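Local coordinates for protein type-2Ba cytolytic delta-endotoxin (Bacillus thuringiensis serovar israelensis, PDB 2RCI) that probably kills dipteran larvae by making pores in the epithelial cell membrane of the insect midgut, at residues A[51-62]-A[185-193]; A[85-95]-A[144-154]. All coordinates share one frame; numbering follows the deposited sequence.

Contact 1 (A[51-62]-A[185-193]); sequences ANGLPNAGVTGT and KALTVVQAL
A51, close to the end of helix 44-53, holds its CB 4.1 Å from L187 CD2. Past the helix, L54 reaches V189 on the same face of strand 177-192, CD1 to CG2 4.0 Å, the two side chains crossing at about a right angle. The carbonyl of P55 is gripped by Q191: NE2 donates to P55 O at 3.0 Å, in the carbonyl plane and on a lone pair. Q191 reaches P55 because its CG stands anti to the backbone N (chi1 -179°) and the chain runs on extended; its OE1 is held by Q23 and R26. N56, with positive phi, turns the chain into strand 57-64 while N56 O accepts A192 N at 3.0 Å. Antiparallel pairing follows. A57 and V59 form non-hydrogen-bonded pairs with Q191 and V189; between them G58 exchanges two bonds with V190, G58 O to V190 N being 2.8 Å. At T60 and G61 a beta bulge sets two residues against T188: T60 N donates to T188 O, and T188 N to G61 O. T60 turns CG2 across V190 CG2 at 3.9 Å, while its OG1 is hydrogen-bonded to L89 O. T62 resumes pairing, opposite L187. Helices 21-31 and 44-53 pack on the L187, V189 and Q191 face; T188 and V190 face the end of helix 74-89 and L91, and strand 150-162 flanks strand 177-192.

Contact 2 (A[85-95]-A[144-154]); sequences IRSVLGLVINS and NEDTGRFMAIL
D146 ties the loop after helix 74-89 to the turn before strand 150-162: its OD2 accepts N94 N at 2.8 Å in a nearly straight bond (167°), on the anti side of the carboxylate and 25° out of its plane. Water 2 donates to the same oxygen, D146 OD2, at 2.7 Å, so two donors grip it. I93 slides past D146 in the opposite direction, its CD1 3.9 Å from D146 CB and also touching T147 CG2. Water 1 bridges the backbone by donating to V92 O and D146 O. Further along, L91 CD1 presses on A152 CB at 3.6 Å. L154, its CG anti to the backbone N (chi1 174°), sends CD2 across L89 CD2 at 3.8 Å and against I85 CG2. The helix thereby lies over the sheet, part of one of the two helical layers that enclose the central sheet of the Cyt fold. Second-shell bonds shape the turn: N144 OD1 accepts D146 N at 2.9 Å in an Asx turn, the donor lying above the carbonyl plane, and T147 to F150 make a type II' turn leading into strand 150-162. Water 2 also accepts from N144 ND2 and donates to E145 OE2. Farther out, S95 N-caps helix 96-110 through OG to F98 N and also bonds Y15 OH, I93 O is hydrogen-bonded to W99 NE1, and L89 packs on F98 and W99.

Overall arrangement
Both contacts are partly buried and build on adjacent strands of one sheet, 177-192 and 150-162, with centres about 12 Å apart. Contact 1 is mainly strand pairing, carried by backbone hydrogen bonds, with apolar side chains and one glutamine amide turned to one helical layer. Contact 2 lies on the other face, where a helix end and its following loop cover strand 150-162: apolar leucine and isoleucine packing inside gives way to a carboxylate and bridging waters toward the partly exposed turn at D146. They join directly. V189 O lies 2.8 Å from I153 N, a probable strand-to-strand bond, and T188 OG1 and V88 O, also 2.8 Å apart, probably bond the sheet to helix 74-89.

Contact 1 (A[51-62]-A[185-193])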
loop_
_atom_site.group_PDB
_atom_site.type_symbol
_atom_site.label_atom_id
_atom_site.label_comp_id
_atom_site.label_asym_id
_atom_site.label_seq_id
_atom_site.Cartn_x
_atom_site.Cartn_y
_atom_site.Cartn_z
ATOM N N ALA A 51 -1.891 -3.664 15.550
ATOM C CA ALA A 51 -1.409 -2.351 15.969
ATOM C C ALA A 51 -1.638 -2.115 17.477
ATOM O O ALA A 51 -0.731 -1.659 18.179
ATOM C CB ALA A 51 -2.022 -1.249 15.121
ATOM N N ASN A 52 -2.829 -2.472 17.963
ATOM C CA ASN A 52 -3.184 -2.368 19.380
ATOM C C ASN A 52 -2.274 -3.169 20.297
ATOM O O ASN A 52 -2.076 -2.797 21.472
ATOM C CB ASN A 52 -4.635 -2.854 19.628
ATOM C CG ASN A 52 -5.176 -2.407 20.993
ATOM O OD1 ASN A 52 -5.069 -1.237 21.345
ATOM N ND2 ASN A 52 -5.777 -3.344 21.750
ATOM N N GLY A 53 -1.751 -4.283 19.796
ATOM C CA GLY A 53 -0.903 -5.142 20.628
ATOM C C GLY A 53 0.549 -4.716 20.677
ATOM O O GLY A 53 1.339 -5.275 21.463
ATOM N N LEU A 54 0.932 -3.743 19.852
ATOM C CA LEU A 54 2.352 -3.392 19.764
ATOM C C LEU A 54 2.799 -2.525 20.932
ATOM O O LEU A 54 2.094 -1.579 21.290
ATOM C CB LEU A 54 2.665 -2.684 18.448
ATOM C CG LEU A 54 2.601 -3.500 17.155
ATOM C CD1 LEU A 54 2.674 -2.487 16.004
ATOM C CD2 LEU A 54 3.749 -4.528 17.043
ATOM N N PRO A 55 3.981 -2.832 21.519
ATOM C CA PRO A 55 4.479 -1.990 22.609
ATOM C C PRO A 55 4.963 -0.625 22.126
ATOM O O PRO A 55 5.431 -0.500 20.976
ATOM C CB PRO A 55 5.668 -2.795 23.159
ATOM C CG PRO A 55 6.140 -3.618 22.026
ATOM C CD PRO A 55 4.895 -3.955 21.222
ATOM N N ASN A 56 4.860 0.388 22.988
ATOM C CA ASN A 56 5.429 1.709 22.687
ATOM C C ASN A 56 4.973 2.240 21.315
ATOM O O ASN A 56 5.774 2.779 20.562
ATOM C CB ASN A 56 6.961 1.625 22.712
ATOM C CG ASN A 56 7.496 1.036 24.016
ATOM O OD1 ASN A 56 8.107 -0.032 24.024
ATOM N ND2 ASN A 56 7.248 1.731 25.120
ATOM N N ALA A 57 3.700 2.041 20.993
ATOM C CA ALA A 57 3.225 2.300 19.645
ATOM C C ALA A 57 1.920 3.086 19.648
ATOM O O ALA A 57 1.175 3.054 20.636
ATOM C CB ALA A 57 3.083 0.983 18.872
ATOM N N GLY A 58 1.646 3.789 18.553
ATOM C CA GLY A 58 0.355 4.455 18.387
ATOM C C GLY A 58 -0.023 4.543 16.920
ATOM O O GLY A 58 0.854 4.582 16.045
ATOM N N VAL A 59 -1.323 4.649 16.662
ATOM C CA VAL A 59 -1.813 4.746 15.293
ATOM C C VAL A 59 -2.006 6.223 14.961
ATOM O O VAL A 59 -2.720 6.939 15.672
ATOM C CB VAL A 59 -3.115 3.925 15.081
ATOM C CG1 VAL A 59 -3.703 4.126 13.670
ATOM C CG2 VAL A 59 -2.864 2.436 15.373
ATOM N N THR A 60 -1.373 6.668 13.884
ATOM C CA THR A 60 -1.419 8.076 13.462
ATOM C C THR A 60 -2.362 8.375 12.280
ATOM O O THR A 60 -2.515 9.545 11.855
ATOM C CB THR A 60 -0.028 8.555 13.090
ATOM O OG1 THR A 60 0.512 7.702 12.065
ATOM C CG2 THR A 60 0.891 8.486 14.342
ATOM N N GLY A 61 -2.951 7.328 11.723
ATOM C CA GLY A 61 -3.885 7.502 10.625
ATOM C C GLY A 61 -4.456 6.188 10.146
ATOM O O GLY A 61 -3.800 5.145 10.240
ATOM N N THR A 62 -5.688 6.235 9.631
ATOM C CA THR A 62 -6.315 5.060 9.055
ATOM C C THR A 62 -7.214 5.491 7.909
ATOM O O THR A 62 -7.618 6.664 7.822
ATOM C CB THR A 62 -7.260 4.294 10.057
ATOM O OG1 THR A 62 -8.390 5.124 10.379
ATOM C CG2 THR A 62 -6.552 3.853 11.340
ATOM N N LYS A 185 -7.556 0.223 2.172
ATOM C CA LYS A 185 -7.479 -0.049 3.598
ATOM C C LYS A 185 -6.033 0.188 4.000
ATOM O O LYS A 185 -5.114 -0.428 3.456
ATOM C CB LYS A 185 -7.855 -1.499 3.894
ATOM C CG LYS A 185 -9.310 -1.845 3.612
ATOM C CD LYS A 185 -9.518 -3.354 3.620
ATOM C CE LYS A 185 -11.000 -3.692 3.639
ATOM N NZ LYS A 185 -11.143 -5.170 3.544
ATOM N N ALA A 186 -5.831 1.087 4.950
ATOM C CA ALA A 186 -4.470 1.436 5.348
ATOM C C ALA A 186 -4.462 1.927 6.799
ATOM O O ALA A 186 -5.477 2.431 7.319
ATOM C CB ALA A 186 -3.918 2.515 4.408
ATOM N N LEU A 187 -3.321 1.769 7.455
ATOM C CA LEU A 187 -3.109 2.419 8.739
ATOM C C LEU A 187 -1.641 2.800 8.857
ATOM O O LEU A 187 -0.781 2.144 8.252
ATOM C CB LEU A 187 -3.524 1.493 9.898
ATOM C CG LEU A 187 -2.667 0.257 10.286
ATOM C CD1 LEU A 187 -1.334 0.611 10.925
ATOM C CD2 LEU A 187 -3.444 -0.600 11.290
ATOM N N THR A 188 -1.347 3.843 9.631
ATOM C CA THR A 188 0.037 4.145 9.966
ATOM C C THR A 188 0.185 3.931 11.454
ATOM O O THR A 188 -0.587 4.502 12.240
ATOM C CB THR A 188 0.412 5.600 9.642
ATOM O OG1 THR A 188 0.097 5.882 8.270
ATOM C CG2 THR A 188 1.876 5.806 9.863
ATOM N N VAL A 189 1.158 3.100 11.829
ATOM C CA VAL A 189 1.509 2.914 13.234
ATOM C C VAL A 189 2.959 3.366 13.462
ATOM O O VAL A 189 3.870 3.019 12.685
ATOM C CB VAL A 189 1.262 1.437 13.698
ATOM C CG1 VAL A 189 2.139 0.471 12.911
ATOM C CG2 VAL A 189 1.556 1.281 15.225
ATOM N N VAL A 190 3.170 4.174 14.496
ATOM C CA VAL A 190 4.524 4.548 14.866
ATOM C C VAL A 190 4.907 3.795 16.143
ATOM O O VAL A 190 4.077 3.631 17.050
ATOM C CB VAL A 190 4.695 6.074 15.026
ATOM C CG1 VAL A 190 4.393 6.782 13.698
ATOM C CG2 VAL A 190 3.781 6.642 16.162
ATOM N N GLN A 191 6.138 3.294 16.180
ATOM C CA GLN A 191 6.675 2.635 17.368
ATOM C C GLN A 191 8.009 3.290 17.711
ATOM O O GLN A 191 8.801 3.633 16.792
ATOM C CB GLN A 191 6.884 1.130 17.128
ATOM C CG GLN A 191 7.437 0.341 18.351
ATOM C CD GLN A 191 7.538 -1.153 18.062
ATOM O OE1 GLN A 191 8.331 -1.581 17.221
ATOM N NE2 GLN A 191 6.737 -1.954 18.766
ATOM N N ALA A 192 8.242 3.509 19.009
ATOM C CA ALA A 192 9.555 3.988 19.465
ATOM C C ALA A 192 10.660 3.118 18.854
ATOM O O ALA A 192 10.543 1.895 18.769
ATOM C CB ALA A 192 9.662 3.998 21.012
ATOM N N LEU A 193 11.718 3.771 18.402
ATOM C CA LEU A 193 12.873 3.088 17.869
ATOM C C LEU A 193 13.500 2.219 18.951
ATOM O O LEU A 193 13.692 2.648 20.038
ATOM C CB LEU A 193 13.890 4.060 17.289
ATOM C CG LEU A 193 13.590 4.791 16.002
ATOM C CD1 LEU A 193 14.602 5.861 15.668
ATOM C CD2 LEU A 193 13.353 3.890 14.839
#

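Contact 2 (A[85-95]-A[144-154])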
loop_
_atom_site.group_PDB
_atom_site.type_symbol
_atom_site.label_atom_id
_atom_site.label_comp_id
_atom_site.label_asym_id
_atom_site.label_seq_id
_atom_site.Cartn_x
_atom_site.Cartn_y
_atom_site.Cartn_z
ATOM N N ILE A 85 -2.392 9.161 0.869
ATOM C CA ILE A 85 -1.281 8.637 1.670
ATOM C C ILE A 85 -0.659 9.727 2.549
ATOM O O ILE A 85 -0.390 9.494 3.735
ATOM C CB ILE A 85 -0.246 7.891 0.804
ATOM C CG1 ILE A 85 -0.904 6.618 0.203
ATOM C CG2 ILE A 85 1.023 7.556 1.642
ATOM C CD1 ILE A 85 -0.078 5.920 -0.833
ATOM N N ARG A 86 -0.431 10.918 1.982
ATOM C CA ARG A 86 -0.005 12.077 2.786
ATOM C C ARG A 86 -0.892 12.258 4.051
ATOM O O ARG A 86 -0.379 12.398 5.176
ATOM C CB ARG A 86 0.015 13.357 1.945
ATOM C CG ARG A 86 0.757 14.552 2.636
ATOM C CD ARG A 86 0.783 15.781 1.749
ATOM N NE ARG A 86 1.092 15.505 0.344
ATOM C CZ ARG A 86 2.313 15.533 -0.189
ATOM N NH1 ARG A 86 3.376 15.812 0.567
ATOM N NH2 ARG A 86 2.471 15.267 -1.479
ATOM N N SER A 87 -2.209 12.189 3.864
ATOM C CA SER A 87 -3.154 12.315 4.981
ATOM C C SER A 87 -3.037 11.160 5.978
ATOM O O SER A 87 -2.974 11.387 7.197
ATOM C CB SER A 87 -4.589 12.474 4.465
ATOM O OG SER A 87 -5.491 12.640 5.560
ATOM N N VAL A 88 -2.965 9.936 5.469
ATOM C CA VAL A 88 -3.031 8.743 6.322
ATOM C C VAL A 88 -1.757 8.581 7.162
ATOM O O VAL A 88 -1.779 7.982 8.231
ATOM C CB VAL A 88 -3.341 7.466 5.508
ATOM C CG1 VAL A 88 -3.385 6.250 6.404
ATOM C CG2 VAL A 88 -4.716 7.585 4.818
ATOM N N LEU A 89 -0.647 9.120 6.655
ATOM C CA LEU A 89 0.639 9.026 7.319
ATOM C C LEU A 89 0.611 9.692 8.686
ATOM O O LEU A 89 1.230 9.193 9.635
ATOM C CB LEU A 89 1.722 9.687 6.452
ATOM C CG LEU A 89 2.605 8.734 5.658
ATOM C CD1 LEU A 89 3.433 9.567 4.643
ATOM C CD2 LEU A 89 3.528 7.876 6.559
ATOM N N GLY A 90 -0.126 10.805 8.780
ATOM C CA GLY A 90 -0.226 11.599 10.022
ATOM C C GLY A 90 1.109 12.071 10.583
ATOM O O GLY A 90 1.226 12.334 11.785
ATOM N N LEU A 91 2.116 12.124 9.712
ATOM C CA LEU A 91 3.464 12.608 9.972
ATOM C C LEU A 91 3.796 13.366 8.706
ATOM O O LEU A 91 3.377 12.957 7.631
ATOM C CB LEU A 91 4.467 11.448 10.078
ATOM C CG LEU A 91 4.242 10.413 11.170
ATOM C CD1 LEU A 91 5.026 9.155 10.825
ATOM C CD2 LEU A 91 4.691 10.994 12.468
ATOM N N VAL A 92 4.562 14.441 8.829
ATOM C CA VAL A 92 5.062 15.178 7.651
ATOM C C VAL A 92 6.488 14.730 7.317
ATOM O O VAL A 92 7.432 14.979 8.093
ATOM C CB VAL A 92 5.027 16.686 7.894
ATOM C CG1 VAL A 92 5.763 17.470 6.784
ATOM C CG2 VAL A 92 3.577 17.160 8.044
ATOM N N ILE A 93 6.639 14.051 6.180
ATOM C CA ILE A 93 7.956 13.632 5.712
ATOM C C ILE A 93 8.341 14.552 4.545
ATOM O O ILE A 93 7.696 14.543 3.489
ATOM C CB ILE A 93 8.017 12.153 5.233
ATOM C CG1 ILE A 93 7.339 11.170 6.222
ATOM C CG2 ILE A 93 9.487 11.742 4.884
ATOM C CD1 ILE A 93 7.806 11.260 7.667
ATOM N N ASN A 94 9.374 15.347 4.765
ATOM C CA ASN A 94 9.826 16.364 3.810
ATOM C C ASN A 94 10.617 15.789 2.616
ATOM O O ASN A 94 10.637 16.401 1.540
ATOM C CB ASN A 94 10.617 17.477 4.549
ATOM C CG ASN A 94 9.726 18.326 5.463
ATOM O OD1 ASN A 94 9.885 18.343 6.696
ATOM N ND2 ASN A 94 8.755 18.984 4.872
ATOM N N SER A 95 11.225 14.608 2.796
ATOM C CA SER A 95 12.112 13.983 1.808
ATOM C C SER A 95 11.457 13.700 0.449
ATOM O O SER A 95 10.492 12.956 0.344
ATOM C CB SER A 95 12.731 12.693 2.343
ATOM O OG SER A 95 13.386 11.973 1.293
ATOM N N ASN A 144 13.467 8.272 9.289
ATOM C CA ASN A 144 14.434 9.295 8.883
ATOM C C ASN A 144 14.317 10.491 9.834
ATOM O O ASN A 144 13.696 10.385 10.884
ATOM C CB ASN A 144 14.278 9.655 7.383
ATOM C CG ASN A 144 13.170 10.674 7.100
ATOM O OD1 ASN A 144 12.302 10.951 7.953
ATOM N ND2 ASN A 144 13.192 11.227 5.875
ATOM N N GLU A 145 14.904 11.627 9.468
ATOM C CA GLU A 145 14.889 12.792 10.365
ATOM C C GLU A 145 13.478 13.237 10.792
ATOM O O GLU A 145 13.285 13.707 11.921
ATOM C CB GLU A 145 15.670 13.959 9.758
ATOM C CG GLU A 145 15.096 14.489 8.447
ATOM C CD GLU A 145 15.600 13.803 7.179
ATOM O OE1 GLU A 145 16.261 12.719 7.239
ATOM O OE2 GLU A 145 15.318 14.394 6.107
ATOM N N ASP A 146 12.502 13.070 9.905
ATOM C CA ASP A 146 11.134 13.500 10.146
ATOM C C ASP A 146 10.294 12.478 10.907
ATOM O O ASP A 146 9.137 12.745 11.217
ATOM C CB ASP A 146 10.425 13.940 8.868
ATOM C CG ASP A 146 10.965 15.253 8.333
ATOM O OD1 ASP A 146 11.416 16.100 9.146
ATOM O OD2 ASP A 146 10.936 15.448 7.106
ATOM N N THR A 147 10.887 11.337 11.237
ATOM C CA THR A 147 10.186 10.400 12.157
ATOM C C THR A 147 10.770 10.454 13.570
ATOM O O THR A 147 10.310 9.727 14.463
ATOM C CB THR A 147 10.196 8.933 11.671
ATOM O OG1 THR A 147 11.543 8.402 11.713
ATOM C CG2 THR A 147 9.612 8.817 10.265
ATOM N N GLY A 148 11.797 11.298 13.753
ATOM C CA GLY A 148 12.461 11.440 15.063
ATOM C C GLY A 148 12.788 10.127 15.770
ATOM O O GLY A 148 13.446 9.223 15.210
ATOM N N ARG A 149 12.268 10.004 16.989
ATOM C CA ARG A 149 12.503 8.862 17.870
ATOM C C ARG A 149 11.709 7.599 17.483
ATOM O O ARG A 149 11.655 6.630 18.265
ATOM C CB ARG A 149 12.166 9.314 19.321
ATOM C CG ARG A 149 12.576 8.390 20.445
ATOM N N PHE A 150 11.103 7.609 16.282
ATOM C CA PHE A 150 10.130 6.581 15.896
ATOM C C PHE A 150 10.392 5.938 14.546
ATOM O O PHE A 150 11.062 6.532 13.686
ATOM C CB PHE A 150 8.713 7.176 15.840
ATOM C CG PHE A 150 8.274 7.770 17.129
ATOM C CD1 PHE A 150 7.645 6.977 18.077
ATOM C CD2 PHE A 150 8.525 9.120 17.418
ATOM C CE1 PHE A 150 7.250 7.510 19.314
ATOM C CE2 PHE A 150 8.117 9.663 18.641
ATOM C CZ PHE A 150 7.476 8.844 19.589
ATOM N N MET A 151 9.864 4.729 14.369
ATOM C CA MET A 151 9.660 4.189 12.999
ATOM C C MET A 151 8.176 4.170 12.685
ATOM O O MET A 151 7.379 3.833 13.560
ATOM C CB MET A 151 10.204 2.782 12.881
ATOM C CG MET A 151 10.002 2.130 11.500
ATOM S SD MET A 151 10.877 0.547 11.389
ATOM C CE MET A 151 12.591 1.054 11.530
ATOM N N ALA A 152 7.812 4.506 11.452
ATOM C CA ALA A 152 6.426 4.427 11.017
ATOM C C ALA A 152 6.276 3.222 10.071
ATOM O O ALA A 152 7.118 2.974 9.199
ATOM C CB ALA A 152 5.997 5.731 10.339
ATOM N N ILE A 153 5.200 2.480 10.263
ATOM C CA ILE A 153 4.864 1.327 9.437
ATOM C C ILE A 153 3.491 1.612 8.822
ATOM O O ILE A 153 2.510 1.926 9.532
ATOM C CB ILE A 153 4.778 0.044 10.295
ATOM C CG1 ILE A 153 6.089 -0.212 11.063
ATOM C CG2 ILE A 153 4.421 -1.166 9.441
ATOM C CD1 ILE A 153 7.351 -0.417 10.178
ATOM N N LEU A 154 3.431 1.531 7.498
ATOM C CA LEU A 154 2.222 1.845 6.742
ATOM C C LEU A 154 1.871 0.685 5.785
ATOM O O LEU A 154 2.372 0.644 4.643
ATOM C CB LEU A 154 2.431 3.171 5.983
ATOM C CG LEU A 154 1.359 3.681 5.001
ATOM C CD1 LEU A 154 -0.072 3.492 5.496
ATOM C CD2 LEU A 154 1.645 5.191 4.722
HETATM O O HOH W 1 6.638 14.085 11.038
HETATM O O HOH W 2 12.389 13.950 5.470
#